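Local coordinates for lysine/ornithine decarboxylase (Vibrio vulnificus, PDB 2PLJ), which catalyses the pyridoxal phosphate-dependent decarboxylation of lysine and ornithine, giving the diamines cadaverine and putrescine, at residues D165-V170 with R207-S212; P291-C296 with M385-S390. One frame throughout, in Å; residues are numbered along the deposited sequence.

Contact 1. Residues D165-V170 with R207-S212; sequences DVELLV and RIKGLS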
ATOM      1  N   ASP A 165     -16.682 -18.613 -27.682  1.00 20.00           N
ATOM      2  CA  ASP A 165     -15.322 -18.102 -27.641  1.00 20.00           C
ATOM      3  C   ASP A 165     -14.486 -18.582 -26.452  1.00 20.00           C
ATOM      4  O   ASP A 165     -13.306 -18.454 -26.468  1.00 20.93           O
ATOM      5  CB  ASP A 165     -15.307 -16.590 -27.649  1.00 20.00           C
ATOM      6  CG  ASP A 165     -16.021 -15.997 -28.828  1.00 20.00           C
ATOM      7  OD1 ASP A 165     -15.941 -16.588 -29.899  1.00 20.00           O
ATOM      8  OD2 ASP A 165     -16.665 -14.945 -28.645  1.00 20.00           O
ATOM      9  N   VAL A 166     -15.136 -19.079 -25.432  1.00 16.96           N
ATOM     10  CA  VAL A 166     -14.483 -19.339 -24.148  1.00 16.02           C
ATOM     11  C   VAL A 166     -14.545 -20.811 -23.701  1.00 16.27           C
ATOM     12  O   VAL A 166     -15.433 -21.573 -24.123  1.00 15.27           O
ATOM     13  CB  VAL A 166     -15.101 -18.450 -23.008  1.00 16.65           C
ATOM     14  CG1 VAL A 166     -15.013 -16.944 -23.364  1.00 18.01           C
ATOM     15  CG2 VAL A 166     -16.529 -18.886 -22.682  1.00 16.87           C
ATOM     16  N   GLU A 167     -13.610 -21.194 -22.829  1.00 14.95           N
ATOM     17  CA  GLU A 167     -13.775 -22.412 -22.033  1.00 16.23           C
ATOM     18  C   GLU A 167     -13.463 -22.046 -20.582  1.00 14.81           C
ATOM     19  O   GLU A 167     -12.572 -21.246 -20.320  1.00 14.43           O
ATOM     20  CB  GLU A 167     -12.892 -23.564 -22.519  1.00 16.78           C
ATOM     21  CG  GLU A 167     -11.409 -23.220 -22.634  1.00 17.87           C
ATOM     22  CD  GLU A 167     -10.545 -24.368 -23.176  1.00 20.08           C
ATOM     23  OE1 GLU A 167     -11.094 -25.437 -23.514  1.00 24.05           O
ATOM     24  OE2 GLU A 167      -9.315 -24.182 -23.283  1.00 23.98           O
ATOM     25  N   LEU A 168     -14.225 -22.610 -19.655  1.00 13.37           N
ATOM     26  CA  LEU A 168     -14.177 -22.141 -18.260  1.00 13.31           C
ATOM     27  C   LEU A 168     -13.606 -23.187 -17.293  1.00 13.24           C
ATOM     28  O   LEU A 168     -13.882 -24.398 -17.413  1.00 13.87           O
ATOM     29  CB  LEU A 168     -15.604 -21.786 -17.803  1.00 12.80           C
ATOM     30  CG  LEU A 168     -16.358 -20.754 -18.663  1.00 13.36           C
ATOM     31  CD1 LEU A 168     -17.725 -20.531 -18.073  1.00 14.01           C
ATOM     32  CD2 LEU A 168     -15.544 -19.451 -18.730  1.00 14.44           C
ATOM     33  N   LEU A 169     -12.842 -22.703 -16.315  1.00 12.47           N
ATOM     34  CA  LEU A 169     -12.455 -23.502 -15.154  1.00 11.73           C
ATOM     35  C   LEU A 169     -13.409 -23.140 -14.025  1.00 12.56           C
ATOM     36  O   LEU A 169     -13.636 -21.941 -13.760  1.00 14.79           O
ATOM     37  CB  LEU A 169     -11.008 -23.197 -14.727  1.00 12.18           C
ATOM     38  CG  LEU A 169      -9.918 -23.632 -15.715  1.00 12.54           C
ATOM     39  CD1 LEU A 169      -8.562 -22.955 -15.368  1.00 15.25           C
ATOM     40  CD2 LEU A 169      -9.793 -25.152 -15.760  1.00 14.34           C
ATOM     41  N   VAL A 170     -13.944 -24.154 -13.344  1.00 12.92           N
ATOM     42  CA  VAL A 170     -14.838 -23.918 -12.210  1.00 12.51           C
ATOM     43  C   VAL A 170     -14.008 -24.034 -10.943  1.00 12.92           C
ATOM     44  O   VAL A 170     -13.400 -25.072 -10.706  1.00 13.13           O
ATOM     45  CB  VAL A 170     -16.024 -24.935 -12.153  1.00 12.37           C
ATOM     46  CG1 VAL A 170     -16.915 -24.577 -10.972  1.00 12.48           C
ATOM     47  CG2 VAL A 170     -16.811 -24.887 -13.470  1.00 14.08           C
ATOM     48  N   ARG A 207     -18.773 -24.107 -22.700  1.00 15.46           N
ATOM     49  CA  ARG A 207     -17.787 -25.167 -22.497  1.00 16.55           C
ATOM     50  C   ARG A 207     -17.109 -25.047 -21.134  1.00 16.39           C
ATOM     51  O   ARG A 207     -16.648 -23.963 -20.752  1.00 15.40           O
ATOM     52  CB  ARG A 207     -16.726 -25.119 -23.601  1.00 16.79           C
ATOM     53  CG  ARG A 207     -15.533 -26.065 -23.362  1.00 20.47           C
ATOM     54  CD  ARG A 207     -14.603 -26.193 -24.576  1.00 21.08           C
ATOM     55  NE  ARG A 207     -13.320 -26.787 -24.181  1.00 26.50           N
ATOM     56  CZ  ARG A 207     -13.123 -28.093 -23.997  1.00 29.69           C
ATOM     57  NH1 ARG A 207     -14.119 -28.957 -24.192  1.00 30.84           N
ATOM     58  NH2 ARG A 207     -11.928 -28.539 -23.619  1.00 30.82           N
ATOM     59  N   ILE A 208     -17.039 -26.173 -20.432  1.00 16.29           N
ATOM     60  CA  ILE A 208     -16.257 -26.254 -19.193  1.00 16.09           C
ATOM     61  C   ILE A 208     -14.945 -26.990 -19.496  1.00 16.32           C
ATOM     62  O   ILE A 208     -14.961 -28.175 -19.903  1.00 17.08           O
ATOM     63  CB  ILE A 208     -17.043 -26.966 -18.053  1.00 16.53           C
ATOM     64  CG1 ILE A 208     -18.372 -26.237 -17.725  1.00 16.11           C
ATOM     65  CG2 ILE A 208     -16.148 -27.124 -16.807  1.00 15.26           C
ATOM     66  CD1 ILE A 208     -18.240 -24.749 -17.378  1.00 14.46           C
ATOM     67  N   LYS A 209     -13.830 -26.287 -19.304  1.00 16.11           N
ATOM     68  CA  LYS A 209     -12.477 -26.826 -19.473  1.00 16.50           C
ATOM     69  C   LYS A 209     -12.146 -27.780 -18.319  1.00 15.96           C
ATOM     70  O   LYS A 209     -11.550 -28.825 -18.526  1.00 16.25           O
ATOM     71  CB  LYS A 209     -11.450 -25.694 -19.506  1.00 17.19           C
ATOM     72  CG  LYS A 209     -10.049 -26.171 -19.857  1.00 19.33           C
ATOM     73  CD  LYS A 209      -9.058 -25.012 -19.944  1.00 19.27           C
ATOM     74  CE  LYS A 209      -7.665 -25.512 -20.354  1.00 22.54           C
ATOM     75  NZ  LYS A 209      -7.652 -25.879 -21.808  1.00 23.44           N
ATOM     76  N   GLY A 210     -12.567 -27.436 -17.105  1.00 15.19           N
ATOM     77  CA  GLY A 210     -12.243 -28.290 -15.970  1.00 14.69           C
ATOM     78  C   GLY A 210     -12.460 -27.573 -14.650  1.00 14.77           C
ATOM     79  O   GLY A 210     -13.322 -26.688 -14.557  1.00 14.79           O
ATOM     80  N   LEU A 211     -11.662 -27.967 -13.651  1.00 14.32           N
ATOM     81  CA  LEU A 211     -11.777 -27.459 -12.278  1.00 14.32           C
ATOM     82  C   LEU A 211     -10.485 -26.779 -11.839  1.00 14.88           C
ATOM     83  O   LEU A 211      -9.399 -27.086 -12.349  1.00 16.22           O
ATOM     84  CB  LEU A 211     -12.081 -28.596 -11.296  1.00 14.52           C
ATOM     85  CG  LEU A 211     -13.283 -29.500 -11.596  1.00 14.62           C
ATOM     86  CD1 LEU A 211     -13.433 -30.578 -10.486  1.00 15.72           C
ATOM     87  CD2 LEU A 211     -14.541 -28.679 -11.690  1.00 16.10           C
ATOM     88  N   SER A 212     -10.602 -25.865 -10.877  1.00 15.99           N
ATOM     89  CA  SER A 212      -9.412 -25.239 -10.302  1.00 15.86           C
ATOM     90  C   SER A 212      -9.615 -25.023  -8.822  1.00 15.95           C
ATOM     91  O   SER A 212     -10.752 -25.035  -8.325  1.00 15.94           O
ATOM     92  CB  SER A 212      -9.103 -23.906 -10.989  1.00 16.85           C
ATOM     93  OG  SER A 212     -10.021 -22.904 -10.591  1.00 17.52           O
TER
HETATM   94  O   HOH W   1     -18.150 -21.860 -24.125  1.00 28.63           O
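Glu167 reaches over to Arg207 and Lys209 with one carboxylate oxygen for each, a salt-bridge network across two parallel neighbouring strands. Its OE1 accepts a nearly straight bond from Arg207 NE (2.7 Å, 165° at the hydrogen) through the anti lone pair, lying close to the guanidinium plane; Arg207 NH2 adds a weak second bond. The extended Arg207 chain runs alongside Glu167, carboxylate and guanidinium planes 35° apart. The Lys209 chain crosses Glu167 obliquely, and a bend at its last torsion (chi4 74°) drops NZ onto OE2 from above the carboxylate plane, at 2.8 Å.

The backbone bonds follow a parallel register broken by a beta bulge. Leu168 N binds Arg207 O (3.0 Å), and Leu168 O then takes both Lys209 N (2.7 Å) and, weakly, Gly210 N. Beyond the bulge, Val170 N meets Gly210 O at 2.9 Å and Ser212 N meets Val170 O. A water joins Val166 O to Arg207 N ahead of these bonds.

Apolar contacts occupy the face opposite the charges: Ile208 CD1 approaches Leu168 CB (4.0 Å), and Leu211 CD2 approaches Val170 CB (4.1 Å). Helix 191-203, which links the two strands, packs here through Ile197, Ile198 and Ala201. Strand, helix and parallel strand form a beta-alpha-beta crossover, the repeating unit of the beta/alpha-barrel that carries the cofactor in this decarboxylase family.

Contact 2. Residues P291-C296 with M385-S390; sequences PGRFIC and MGAYTS. With P3T ((4-{[(4-aminobutyl)amino]methyl}-5-hydroxy-6-methylpyridin-3-yl)methyl dihydrogen phosphate), chain D.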
ATOM      1  N   PRO A 291       1.927 -21.011 -10.070  1.00 15.49           N
ATOM      2  CA  PRO A 291       2.877 -20.571  -9.053  1.00 16.04           C
ATOM      3  C   PRO A 291       3.194 -19.074  -9.237  1.00 15.83           C
ATOM      4  O   PRO A 291       3.355 -18.598 -10.378  1.00 16.17           O
ATOM      5  CB  PRO A 291       4.124 -21.433  -9.329  1.00 16.12           C
ATOM      6  CG  PRO A 291       4.046 -21.731 -10.858  1.00 16.03           C
ATOM      7  CD  PRO A 291       2.543 -21.875 -11.102  1.00 15.99           C
ATOM      8  N   GLY A 292       3.254 -18.342  -8.122  1.00 16.31           N
ATOM      9  CA  GLY A 292       3.712 -16.945  -8.147  1.00 15.49           C
ATOM     10  C   GLY A 292       4.947 -16.807  -7.281  1.00 16.10           C
ATOM     11  O   GLY A 292       6.098 -16.807  -7.789  1.00 14.34           O
ATOM     12  N   ARG A 293       4.696 -16.735  -5.970  1.00 14.85           N
ATOM     13  CA  ARG A 293       5.739 -16.471  -4.984  1.00 14.21           C
ATOM     14  C   ARG A 293       6.956 -17.380  -5.167  1.00 14.06           C
ATOM     15  O   ARG A 293       8.096 -16.938  -5.033  1.00 13.82           O
ATOM     16  CB  ARG A 293       5.166 -16.674  -3.580  1.00 13.99           C
ATOM     17  CG  ARG A 293       6.150 -16.345  -2.449  1.00 14.57           C
ATOM     18  CD  ARG A 293       5.579 -16.789  -1.062  1.00 14.74           C
ATOM     19  NE  ARG A 293       4.228 -16.283  -0.784  1.00 15.60           N
ATOM     20  CZ  ARG A 293       3.964 -15.122  -0.165  1.00 15.75           C
ATOM     21  NH1 ARG A 293       4.957 -14.304   0.231  1.00 15.75           N
ATOM     22  NH2 ARG A 293       2.697 -14.774   0.067  1.00 15.34           N
ATOM     23  N   PHE A 294       6.709 -18.671  -5.446  1.00 14.09           N
ATOM     24  CA  PHE A 294       7.852 -19.588  -5.476  1.00 14.45           C
ATOM     25  C   PHE A 294       8.872 -19.183  -6.540  1.00 13.86           C
ATOM     26  O   PHE A 294      10.076 -19.296  -6.350  1.00 13.83           O
ATOM     27  CB  PHE A 294       7.370 -21.038  -5.709  1.00 14.72           C
ATOM     28  CG  PHE A 294       8.487 -22.048  -5.596  1.00 14.81           C
ATOM     29  CD1 PHE A 294       8.849 -22.580  -4.348  1.00 15.01           C
ATOM     30  CD2 PHE A 294       9.229 -22.411  -6.735  1.00 14.29           C
ATOM     31  CE1 PHE A 294       9.918 -23.475  -4.235  1.00 15.18           C
ATOM     32  CE2 PHE A 294      10.292 -23.332  -6.656  1.00 14.15           C
ATOM     33  CZ  PHE A 294      10.643 -23.870  -5.408  1.00 15.86           C
ATOM     34  N   ILE A 295       8.370 -18.659  -7.656  1.00 13.93           N
ATOM     35  CA  ILE A 295       9.251 -18.297  -8.752  1.00 14.96           C
ATOM     36  C   ILE A 295      10.002 -16.979  -8.504  1.00 14.62           C
ATOM     37  O   ILE A 295      11.219 -16.894  -8.780  1.00 15.15           O
ATOM     38  CB  ILE A 295       8.464 -18.285 -10.115  1.00 15.43           C
ATOM     39  CG1 ILE A 295       8.146 -19.733 -10.527  1.00 17.10           C
ATOM     40  CG2 ILE A 295       9.290 -17.649 -11.260  1.00 14.06           C
ATOM     41  CD1 ILE A 295       7.154 -19.818 -11.664  1.00 22.02           C
ATOM     42  N   CYS A 296       9.287 -15.967  -8.002  1.00 13.95           N
ATOM     43  CA  CYS A 296       9.869 -14.609  -7.908  1.00 13.81           C
ATOM     44  C   CYS A 296      10.448 -14.251  -6.559  1.00 13.37           C
ATOM     45  O   CYS A 296      11.378 -13.466  -6.496  1.00 13.99           O
ATOM     46  CB  CYS A 296       8.883 -13.512  -8.346  1.00 15.44           C
ATOM     47  SG  CYS A 296       7.348 -13.545  -7.430  1.00 16.51           S
ATOM     48  N   MET A 385      12.914 -10.765  -1.278  1.00 12.94           N
ATOM     49  CA  MET A 385      12.117  -9.546  -1.465  1.00 14.27           C
ATOM     50  C   MET A 385      11.371  -9.450  -2.810  1.00 13.65           C
ATOM     51  O   MET A 385      10.969  -8.355  -3.245  1.00 13.13           O
ATOM     52  CB  MET A 385      12.988  -8.293  -1.221  1.00 13.97           C
ATOM     53  CG  MET A 385      13.393  -8.092   0.233  1.00 18.76           C
ATOM     54  SD  MET A 385      11.952  -7.615   1.222  1.00 17.35           S
ATOM     55  CE  MET A 385      11.683  -5.950   0.652  1.00 17.21           C
ATOM     56  N   GLY A 386      11.152 -10.606  -3.456  1.00 12.89           N
ATOM     57  CA  GLY A 386      10.632 -10.577  -4.827  1.00 14.08           C
ATOM     58  C   GLY A 386       9.112 -10.535  -4.951  1.00 15.28           C
ATOM     59  O   GLY A 386       8.584 -10.011  -5.943  1.00 17.44           O
ATOM     60  N   ALA A 387       8.407 -11.134  -3.990  1.00 12.86           N
ATOM     61  CA  ALA A 387       6.982 -11.394  -4.163  1.00 12.69           C
ATOM     62  C   ALA A 387       6.153 -10.546  -3.193  1.00 12.52           C
ATOM     63  O   ALA A 387       6.451 -10.538  -1.992  1.00 12.95           O
ATOM     64  CB  ALA A 387       6.672 -12.905  -3.931  1.00 12.96           C
ATOM     65  N   TYR A 388       5.121  -9.852  -3.712  1.00 13.10           N
ATOM     66  CA  TYR A 388       4.199  -9.037  -2.874  1.00 12.32           C
ATOM     67  C   TYR A 388       5.001  -8.024  -2.042  1.00 12.40           C
ATOM     68  O   TYR A 388       4.814  -7.897  -0.815  1.00 13.12           O
ATOM     69  CB  TYR A 388       3.295  -9.932  -1.990  1.00 12.27           C
ATOM     70  CG  TYR A 388       2.660 -11.067  -2.772  1.00 13.13           C
ATOM     71  CD1 TYR A 388       1.647 -10.815  -3.709  1.00 10.99           C
ATOM     72  CD2 TYR A 388       3.099 -12.400  -2.591  1.00 13.60           C
ATOM     73  CE1 TYR A 388       1.059 -11.854  -4.425  1.00 10.97           C
ATOM     74  CE2 TYR A 388       2.513 -13.473  -3.310  1.00 11.17           C
ATOM     75  CZ  TYR A 388       1.515 -13.180  -4.252  1.00 12.86           C
ATOM     76  OH  TYR A 388       0.941 -14.186  -4.968  1.00 12.86           O
ATOM     77  N   THR A 389       5.905  -7.336  -2.737  1.00 12.36           N
ATOM     78  CA  THR A 389       6.741  -6.282  -2.123  1.00 13.41           C
ATOM     79  C   THR A 389       6.515  -4.976  -2.914  1.00 12.92           C
ATOM     80  O   THR A 389       5.579  -4.216  -2.606  1.00 13.38           O
ATOM     81  CB  THR A 389       8.235  -6.740  -2.065  1.00 13.21           C
ATOM     82  OG1 THR A 389       8.642  -7.181  -3.389  1.00 14.42           O
ATOM     83  CG2 THR A 389       8.406  -7.896  -1.055  1.00 13.84           C
ATOM     84  N   SER A 390       7.314  -4.755  -3.964  1.00 12.49           N
ATOM     85  CA  SER A 390       7.144  -3.636  -4.873  1.00 14.16           C
ATOM     86  C   SER A 390       5.752  -3.661  -5.528  1.00 13.23           C
ATOM     87  O   SER A 390       5.158  -2.599  -5.776  1.00 14.42           O
ATOM     88  CB  SER A 390       8.214  -3.665  -5.980  1.00 14.87           C
ATOM     89  OG  SER A 390       8.228  -4.907  -6.647  1.00 16.11           O
TER
HETATM   90  OAE P3T D 501       2.039 -19.006  -5.684  1.00 15.82           O
HETATM   91  PAU P3T D 501       1.389 -17.821  -4.847  1.00 17.90           P
HETATM   92  OAF P3T D 501       2.146 -16.445  -5.163  1.00 17.28           O
HETATM   93  OAC P3T D 501       1.283 -18.073  -3.354  1.00 17.00           O
HETATM   94  OAP P3T D 501      -0.117 -17.519  -5.358  1.00 16.51           O
HETATM   95  CAM P3T D 501      -0.311 -17.112  -6.778  1.00 19.33           C
HETATM   96  CAS P3T D 501      -1.828 -17.150  -7.006  1.00 19.91           C
HETATM   97  CAH P3T D 501      -2.238 -18.150  -7.899  1.00 20.96           C
HETATM   98  NAO P3T D 501      -3.533 -18.300  -8.174  1.00 20.17           N
HETATM   99  CAQ P3T D 501      -4.474 -17.555  -7.604  1.00 20.56           C
HETATM  100  CAA P3T D 501      -5.959 -17.820  -7.954  1.00 23.13           C
HETATM  101  CAR P3T D 501      -4.135 -16.553  -6.672  1.00 21.36           C
HETATM  102  OAD P3T D 501      -5.108 -15.810  -6.126  1.00 22.15           O
HETATM  103  CAT P3T D 501      -2.776 -16.346  -6.347  1.00 18.18           C
HETATM  104  CAG P3T D 501      -2.418 -15.293  -5.451  1.00 19.95           C
HETATM  105  NAN P3T D 501      -3.302 -14.852  -4.566  1.00 24.54           N
HETATM  106  CAL P3T D 501      -3.105 -13.736  -3.586  1.00 25.66           C
HETATM  107  CAK P3T D 501      -1.782 -13.845  -2.809  1.00 21.96           C
HETATM  108  CAJ P3T D 501      -1.706 -12.567  -1.915  1.00 21.35           C
HETATM  109  CAI P3T D 501      -0.417 -12.555  -1.086  1.00 21.89           C
HETATM  110  NAB P3T D 501      -0.417 -11.469  -0.076  1.00 18.86           N
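Arg293 and Tyr388 meet beside the phosphate of the bound P3T, the cofactor-putrescine adduct. Just before them in the first segment, Gly292 N gives a hydrogen bond to phosphate oxygen OAE (2.8 Å, 159° at the hydrogen). Arg293 N, in the first turn of helix 293-296, binds OAF at 2.7 Å, and Tyr388 OH donates to the same oxygen at 2.6 Å, so one oxygen is gripped from both segments.

The Arg293 side chain leaves the helix with CG anti to the backbone N (chi1 -177°), passes Ala387 CB at 3.8 Å from CG, and bends at chi3. Tyr388 CD2 then lies over one guanidinium face, 3.6 Å from NH2, with the two flat groups inclined at 48°. Tyr260 and Ser217 accept bonds from this guanidinium and Asp334 forms a salt bridge with it, fixing its rotation. Cys296 ends the segment: its SG touches Ala387 CB at 3.6 Å, while its carbonyl O receives a CA-H...O contact from Gly386 CA (3.4 Å).

Putrescine CAI sits over the centre of one face of the Tyr388 ring. Tyr388 thus serves both ends of the ligand, its hydroxyl at the phosphate and its ring against the aliphatic diamine. With two backbone N-H groups at the start of a short helix also turned to the phosphate, the chemistry implies anion binding by hydrogen bonds and probably a favourable helix dipole.

Both contacts are largely buried, but they occupy different places. Contact 1 lies within the beta/alpha-barrel, its centre about 23 Å from the centre of the chain, and joins adjacent strands of one parallel sheet; its charged end is the more exposed. The centre of contact 2 is about 4 Å from the chain centre, where a short helix following barrel strand 286-289 meets a loop between strands 379-382 and 403-407 of the mixed sheet. The two share no strand or helix, and their nearest atoms are about 11 Å apart. Contact 1 relies on direct backbone bonds and salt bridges, whereas in contact 2 the segments are linked through hydrogen bonds that each gives to the ligand phosphate, beside van der Waals contacts.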